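Local coordinates for putative uncharacterized protein (Aeropyrum pernix, PDB 3P1Z), which is uncharacterised but probably binds nucleic acid and may cleave introns from precursor tRNA, as a tRNA-intron lyase would, at residues Gly131-Val134 with Glu135-Arg138; Gly45-Glu48 with Pro49-Ala53; Cys33-Leu36 with Glu37-Gly40. All blocks are in the same frame, centred on the assembly; numbering follows the deposited sequence.

Interaction 1 (Gly131-Val134 with Glu135-Arg138); sequences GSLV and EWSR
Glu135, Trp136, Ser137 and Arg138 each give a backbone N-H to the carbonyl four residues back, the pattern of a regular alpha helix. The straightest of these bonds, Arg138 N to Val134 O, spans 2.8 Å with an N-H...O angle of 170°. Trp136 N to Ser132 O is also 2.8 Å, whereas Ser137 N reaches Leu133 O at 3.3 Å from above the carbonyl plane. Gly131 O accepts from both Val134 N and Glu135 N, so two bonds grip one acceptor.

Outside this backbone ladder, Val134 and Arg138 meet one turn apart. CG1 of Val134 lies over one face of the Arg138 guanidinium, displaced toward its rim near NH2. Val134 CG1 reaches that position because it stands opposite the backbone N (chi1 180°). Trp136 brings a ring edge to Leu133, with Trp136 CE3 3.9 Å from Leu133 O in the ring plane and 4.5 Å from Leu133 CD1, a loose apolar contact.

The hydroxyl of Ser137 is hydrogen-bonded to Ala163 O in strand 158-166, and Trp136 and Ser137 pack on Pro147 of strand 146-152. Another chain of the assembly packs against Leu133 and Val134, so helix 130-142 lies between its own sheet and a neighbouring subunit.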
loop_
_atom_site.group_PDB
_atom_site.type_symbol
_atom_site.label_atom_id
_atom_site.label_comp_id
_atom_site.label_asym_id
_atom_site.label_seq_id
_atom_site.Cartn_x
_atom_site.Cartn_y
_atom_site.Cartn_z
ATOM N N GLY A 131 -16.247 -5.530 2.608
ATOM C CA GLY A 131 -17.613 -5.907 2.337
ATOM C C GLY A 131 -18.517 -4.714 2.549
ATOM O O GLY A 131 -19.259 -4.312 1.646
ATOM N N SER A 132 -18.438 -4.145 3.750
ATOM C CA SER A 132 -19.264 -3.014 4.154
ATOM C C SER A 132 -19.217 -1.863 3.164
ATOM O O SER A 132 -20.245 -1.273 2.803
ATOM C CB SER A 132 -18.795 -2.500 5.509
ATOM O OG SER A 132 -18.972 -3.493 6.502
ATOM N N LEU A 133 -18.000 -1.537 2.754
ATOM C CA LEU A 133 -17.769 -0.543 1.736
ATOM C C LEU A 133 -18.559 -0.881 0.482
ATOM O O LEU A 133 -18.966 0.002 -0.267
ATOM C CB LEU A 133 -16.289 -0.500 1.417
ATOM C CG LEU A 133 -15.876 0.748 0.674
ATOM C CD1 LEU A 133 -16.246 1.949 1.509
ATOM C CD2 LEU A 133 -14.387 0.687 0.428
ATOM N N VAL A 134 -18.782 -2.165 0.251
ATOM C CA VAL A 134 -19.479 -2.563 -0.956
ATOM C C VAL A 134 -20.995 -2.448 -0.784
ATOM O O VAL A 134 -21.668 -1.869 -1.629
ATOM C CB VAL A 134 -19.046 -3.958 -1.437
ATOM C CG1 VAL A 134 -19.804 -4.327 -2.689
ATOM C CG2 VAL A 134 -17.546 -3.977 -1.695
ATOM N N GLU A 135 -21.524 -2.970 0.320
ATOM C CA GLU A 135 -22.957 -2.879 0.606
ATOM C C GLU A 135 -23.417 -1.421 0.808
ATOM O O GLU A 135 -24.567 -1.068 0.515
ATOM C CB GLU A 135 -23.326 -3.746 1.824
ATOM C CG GLU A 135 -22.687 -5.150 1.806
ATOM C CD GLU A 135 -23.027 -6.010 3.032
ATOM O OE1 GLU A 135 -23.910 -5.608 3.827
ATOM O OE2 GLU A 135 -22.407 -7.093 3.192
ATOM N N TRP A 136 -22.520 -0.576 1.307
ATOM C CA TRP A 136 -22.844 0.824 1.458
ATOM C C TRP A 136 -22.972 1.480 0.087
ATOM O O TRP A 136 -23.978 2.125 -0.203
ATOM C CB TRP A 136 -21.816 1.555 2.319
ATOM C CG TRP A 136 -21.997 3.019 2.173
ATOM C CD1 TRP A 136 -22.929 3.806 2.794
ATOM C CD2 TRP A 136 -21.275 3.876 1.272
ATOM N NE1 TRP A 136 -22.812 5.108 2.354
ATOM C CE2 TRP A 136 -21.815 5.176 1.435
ATOM C CE3 TRP A 136 -20.226 3.663 0.378
ATOM C CZ2 TRP A 136 -21.321 6.266 0.708
ATOM C CZ3 TRP A 136 -19.743 4.741 -0.334
ATOM C CH2 TRP A 136 -20.289 6.033 -0.163
ATOM N N SER A 137 -21.958 1.292 -0.759
ATOM C CA SER A 137 -21.958 1.834 -2.119
ATOM C C SER A 137 -23.136 1.312 -2.909
ATOM O O SER A 137 -23.818 2.065 -3.607
ATOM C CB SER A 137 -20.672 1.460 -2.860
ATOM O OG SER A 137 -20.788 1.755 -4.249
ATOM N N ARG A 138 -23.350 0.005 -2.818
ATOM C CA ARG A 138 -24.558 -0.576 -3.351
ATOM C C ARG A 138 -25.720 0.230 -2.815
ATOM O O ARG A 138 -26.384 0.948 -3.574
ATOM C CB ARG A 138 -24.691 -2.034 -2.935
ATOM C CG ARG A 138 -24.226 -3.015 -4.002
ATOM C CD ARG A 138 -24.045 -4.400 -3.421
ATOM N NE ARG A 138 -23.258 -5.270 -4.286
ATOM C CZ ARG A 138 -22.389 -6.174 -3.844
ATOM N NH1 ARG A 138 -21.711 -6.925 -4.706
ATOM N NH2 ARG A 138 -22.180 -6.316 -2.538
#

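Interaction 2 (Gly45-Glu48 with Pro49-Ala53); sequences GRLE and PLEAA
Leu47 folding onto Ala52 is a local contact at a strand-to-helix junction: strand 46-47 runs straight into helix 49-57, with Glu48 at the N-cap position and Pro49 opening the first turn. The backbone evidence is the bond from Ala52 N to Glu48 O, 2.9 Å long but bent, with an N-H...O angle of 135°. Pro49 suits the opening of the helix, since a first-turn residue needs no N-H for an acceptor one turn back.

The apolar half of the contact is carried mainly by one branch of Leu47. Leu47 CD2 lies 3.6 Å from Ala52 CB and also close to Ala52 CA, while Leu47 CG is 3.9 Å from Ala52 CB. With its CG opposite the backbone N (chi1 -158°), the side chain brings CD2 against Ala52, and Leu47 CD1 stays looser beside Glu51 CG at 4.3 Å. An alanine at Leu47 is likely to open a gap beside Ala52 and the aliphatic part of Glu51.

The two acids go separate ways. Glu48 is extended beyond CG, and its end leads away from the helix. Glu51 puts its CB 3.2 Å from Glu48 O, then bends at chi2 (52°) and carries its carboxylate to Tyr89 OH, hydrogen-bonded to OE1, and to Arg93, salt-bridged to OE2. These partners satisfy a buried acid and probably help keep it ionised.

On the sheet side, Leu47 and Ala52 both touch Val22 of strand 21-26, and Leu47 also pairs with it through the backbone. Pro49 and Ala53 meet helix 68-79 through Leu79 and Ile76, while Leu50 meets Val101 of strand 100-101.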
loop_
_atom_site.group_PDB
_atom_site.type_symbol
_atom_site.label_atom_id
_atom_site.label_comp_id
_atom_site.label_asym_id
_atom_site.label_seq_id
_atom_site.Cartn_x
_atom_site.Cartn_y
_atom_site.Cartn_z
ATOM N N GLY A 45 -35.921 29.195 14.947
ATOM C CA GLY A 45 -34.860 29.237 15.930
ATOM C C GLY A 45 -34.045 27.964 16.076
ATOM O O GLY A 45 -32.868 28.028 16.416
ATOM N N ARG A 46 -34.658 26.809 15.833
ATOM C CA ARG A 46 -33.939 25.542 15.925
ATOM C C ARG A 46 -32.931 25.398 14.799
ATOM O O ARG A 46 -33.312 25.302 13.624
ATOM C CB ARG A 46 -34.907 24.375 15.876
ATOM C CG ARG A 46 -36.188 24.605 16.649
ATOM C CD ARG A 46 -37.043 23.341 16.641
ATOM N NE ARG A 46 -36.383 22.246 17.350
ATOM C CZ ARG A 46 -35.527 21.390 16.793
ATOM N NH1 ARG A 46 -34.977 20.427 17.530
ATOM N NH2 ARG A 46 -35.224 21.497 15.503
ATOM N N LEU A 47 -31.648 25.398 15.167
ATOM C CA LEU A 47 -30.557 25.161 14.220
ATOM C C LEU A 47 -30.104 23.701 14.265
ATOM O O LEU A 47 -30.002 23.078 15.338
ATOM C CB LEU A 47 -29.367 26.090 14.494
ATOM C CG LEU A 47 -28.402 26.320 13.326
ATOM C CD1 LEU A 47 -29.160 26.828 12.112
ATOM C CD2 LEU A 47 -27.274 27.286 13.681
ATOM N N GLU A 48 -29.842 23.166 13.080
ATOM C CA GLU A 48 -29.301 21.824 12.930
ATOM C C GLU A 48 -27.843 21.791 13.368
ATOM O O GLU A 48 -27.005 22.493 12.792
ATOM C CB GLU A 48 -29.417 21.375 11.479
ATOM C CG GLU A 48 -30.821 21.499 10.914
ATOM C CD GLU A 48 -30.990 20.692 9.646
ATOM O OE1 GLU A 48 -29.994 20.069 9.202
ATOM O OE2 GLU A 48 -32.115 20.677 9.101
ATOM N N PRO A 49 -27.544 20.943 14.367
ATOM C CA PRO A 49 -26.315 20.832 15.159
ATOM C C PRO A 49 -25.027 21.030 14.370
ATOM O O PRO A 49 -24.096 21.650 14.876
ATOM C CB PRO A 49 -26.384 19.402 15.703
ATOM C CG PRO A 49 -27.816 19.121 15.812
ATOM C CD PRO A 49 -28.468 19.832 14.655
ATOM N N LEU A 50 -24.954 20.498 13.159
ATOM C CA LEU A 50 -23.742 20.675 12.386
ATOM C C LEU A 50 -23.735 22.083 11.834
ATOM O O LEU A 50 -22.727 22.777 11.915
ATOM C CB LEU A 50 -23.615 19.629 11.275
ATOM C CG LEU A 50 -23.513 18.168 11.752
ATOM C CD1 LEU A 50 -23.954 17.220 10.666
ATOM C CD2 LEU A 50 -22.121 17.795 12.267
ATOM N N GLU A 51 -24.860 22.524 11.289
ATOM C CA GLU A 51 -24.923 23.885 10.788
ATOM C C GLU A 51 -24.552 24.863 11.906
ATOM O O GLU A 51 -24.002 25.938 11.664
ATOM C CB GLU A 51 -26.299 24.192 10.211
ATOM C CG GLU A 51 -26.282 25.402 9.307
ATOM C CD GLU A 51 -25.216 25.310 8.234
ATOM O OE1 GLU A 51 -24.900 24.182 7.811
ATOM O OE2 GLU A 51 -24.698 26.364 7.810
ATOM N N ALA A 52 -24.826 24.444 13.136
ATOM C CA ALA A 52 -24.648 25.264 14.324
ATOM C C ALA A 52 -23.193 25.284 14.753
ATOM O O ALA A 52 -22.670 26.304 15.206
ATOM C CB ALA A 52 -25.523 24.728 15.449
ATOM N N ALA A 53 -22.551 24.130 14.625
ATOM C CA ALA A 53 -21.120 24.032 14.844
ATOM C C ALA A 53 -20.414 24.812 13.742
ATOM O O ALA A 53 -19.405 25.468 13.997
ATOM C CB ALA A 53 -20.665 22.583 14.850
#

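Interaction 3 (Cys33-Leu36 with Glu37-Gly40); sequences CRNL and ERIG
Asn35 and Arg38 lay their flat ends almost in one plane near the close of helix 30-38, with the amide and guanidinium only 16° apart. The side chains cross at a slant, and Asn35 OD1 comes to the edge of the guanidinium, 3.5 Å from Arg38 NH2 and 3.7 Å from Arg38 NE. These separations are long, so the evidence supports a polar approach rather than a firm bond. Both side chains start with CG opposite their backbone N, and Arg38 then bends at its third torsion (chi3 65°), which brings its head back toward Asn35.

Glu37 is extended beyond CG, and its first carbons lie against the preceding turn: Glu37 CG is 3.4 Å from Cys33 O and Glu37 CB 3.5 Å from Arg34 O. Ile39 sets CG1 between its backbone N and carbonyl carbon, which leaves Ile39 CG1 3.5 Å from Asn35 O.

Asn35 O is also the acceptor for Ile39 N, at 3.3 Å and 165°, and Arg34 O receives Arg38 N at 3.1 Å. Gly40 follows with positive phi, the first residue to leave helical geometry. Leu36 packs on Leu42 of strand 42-43.

The chemistry is that of a helix C-terminus: its last turns retain backbone bonds, and the positive guanidinium lies near the end where carbonyls gather. Arg38 may therefore interact favourably with the helix dipole while meeting the amide oxygen of Asn35, whereas the disulfide to Cys27 ties the buried Cys33, and with it this helix, covalently to the chain just before the helix.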
loop_
_atom_site.group_PDB
_atom_site.type_symbol
_atom_site.label_atom_id
_atom_site.label_comp_id
_atom_site.label_asym_id
_atom_site.label_seq_id
_atom_site.Cartn_x
_atom_site.Cartn_y
_atom_site.Cartn_z
ATOM N N CYS A 33 -30.076 35.252 9.103
ATOM C CA CYS A 33 -31.114 34.344 9.577
ATOM C C CYS A 33 -32.082 33.931 8.470
ATOM O O CYS A 33 -32.344 32.742 8.279
ATOM C CB CYS A 33 -31.884 34.950 10.742
ATOM S SG CYS A 33 -31.107 34.591 12.309
ATOM N N ARG A 34 -32.613 34.908 7.742
ATOM C CA ARG A 34 -33.482 34.607 6.611
ATOM C C ARG A 34 -32.823 33.596 5.678
ATOM O O ARG A 34 -33.497 32.717 5.144
ATOM C CB ARG A 34 -33.854 35.882 5.848
ATOM C CG ARG A 34 -35.009 36.666 6.475
ATOM C CD ARG A 34 -35.592 37.694 5.500
ATOM N NE ARG A 34 -34.573 38.632 5.045
ATOM C CZ ARG A 34 -34.061 39.594 5.807
ATOM N NH1 ARG A 34 -34.477 39.740 7.063
ATOM N NH2 ARG A 34 -33.130 40.403 5.317
ATOM N N ASN A 35 -31.511 33.727 5.485
ATOM C CA ASN A 35 -30.761 32.759 4.687
ATOM C C ASN A 35 -30.861 31.382 5.319
ATOM O O ASN A 35 -31.243 30.410 4.663
ATOM C CB ASN A 35 -29.282 33.158 4.555
ATOM C CG ASN A 35 -28.555 32.376 3.464
ATOM O OD1 ASN A 35 -29.083 32.181 2.367
ATOM N ND2 ASN A 35 -27.335 31.938 3.759
ATOM N N LEU A 36 -30.534 31.317 6.605
ATOM C CA LEU A 36 -30.507 30.055 7.336
ATOM C C LEU A 36 -31.899 29.443 7.484
ATOM O O LEU A 36 -32.070 28.443 8.176
ATOM C CB LEU A 36 -29.852 30.227 8.714
ATOM C CG LEU A 36 -28.408 30.734 8.825
ATOM C CD1 LEU A 36 -27.985 30.766 10.288
ATOM C CD2 LEU A 36 -27.443 29.877 8.018
ATOM N N GLU A 37 -32.885 30.050 6.828
ATOM C CA GLU A 37 -34.254 29.529 6.815
ATOM C C GLU A 37 -34.662 29.099 5.403
ATOM O O GLU A 37 -35.461 28.180 5.227
ATOM C CB GLU A 37 -35.243 30.570 7.363
ATOM C CG GLU A 37 -35.115 30.821 8.866
ATOM C CD GLU A 37 -36.254 31.651 9.440
ATOM O OE1 GLU A 37 -36.454 32.803 8.980
ATOM O OE2 GLU A 37 -36.931 31.148 10.365
ATOM N N ARG A 38 -34.104 29.780 4.407
ATOM C CA ARG A 38 -34.384 29.501 3.002
ATOM C C ARG A 38 -33.757 28.164 2.579
ATOM O O ARG A 38 -34.334 27.424 1.773
ATOM C CB ARG A 38 -33.875 30.657 2.125
ATOM C CG ARG A 38 -34.035 30.447 0.615
ATOM C CD ARG A 38 -33.156 31.413 -0.198
ATOM N NE ARG A 38 -31.717 31.192 -0.008
ATOM C CZ ARG A 38 -30.946 30.482 -0.831
ATOM N NH1 ARG A 38 -31.468 29.914 -1.912
ATOM N NH2 ARG A 38 -29.649 30.337 -0.575
ATOM N N ILE A 39 -32.575 27.868 3.127
ATOM C CA ILE A 39 -31.885 26.599 2.872
ATOM C C ILE A 39 -32.216 25.558 3.936
ATOM O O ILE A 39 -31.678 24.452 3.911
ATOM C CB ILE A 39 -30.341 26.747 2.795
ATOM C CG1 ILE A 39 -29.764 27.251 4.119
ATOM C CG2 ILE A 39 -29.931 27.665 1.657
ATOM C CD1 ILE A 39 -28.295 27.652 4.022
ATOM N N GLY A 40 -33.071 25.923 4.888
ATOM C CA GLY A 40 -33.653 24.953 5.802
ATOM C C GLY A 40 -32.887 24.534 7.052
ATOM O O GLY A 40 -33.371 23.695 7.819
#

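From the N terminus the order is interaction 3, interaction 2, interaction 1. They run in series and none nests or crosses; each joins consecutive residues, so none closes a long loop. Interaction 3 ends helix 30-38, strands 42-43 and 46-47 follow, and interaction 2 leads the chain into helix 49-57. These two touch, with Glu48 OE2 3.5 Å from Gly40 O, and their centres are about 11 Å apart within the SEN2-like N-terminal region. Interaction 1 lies on the opposite side of the chain's centre, in the catalytic C-terminal region, its centre about 30 Å from that of interaction 2. It belongs to the helix against the mixed sheet, whereas interaction 2 includes a strand of the antiparallel sheet and interaction 3 lies in the helix before strand 42-43.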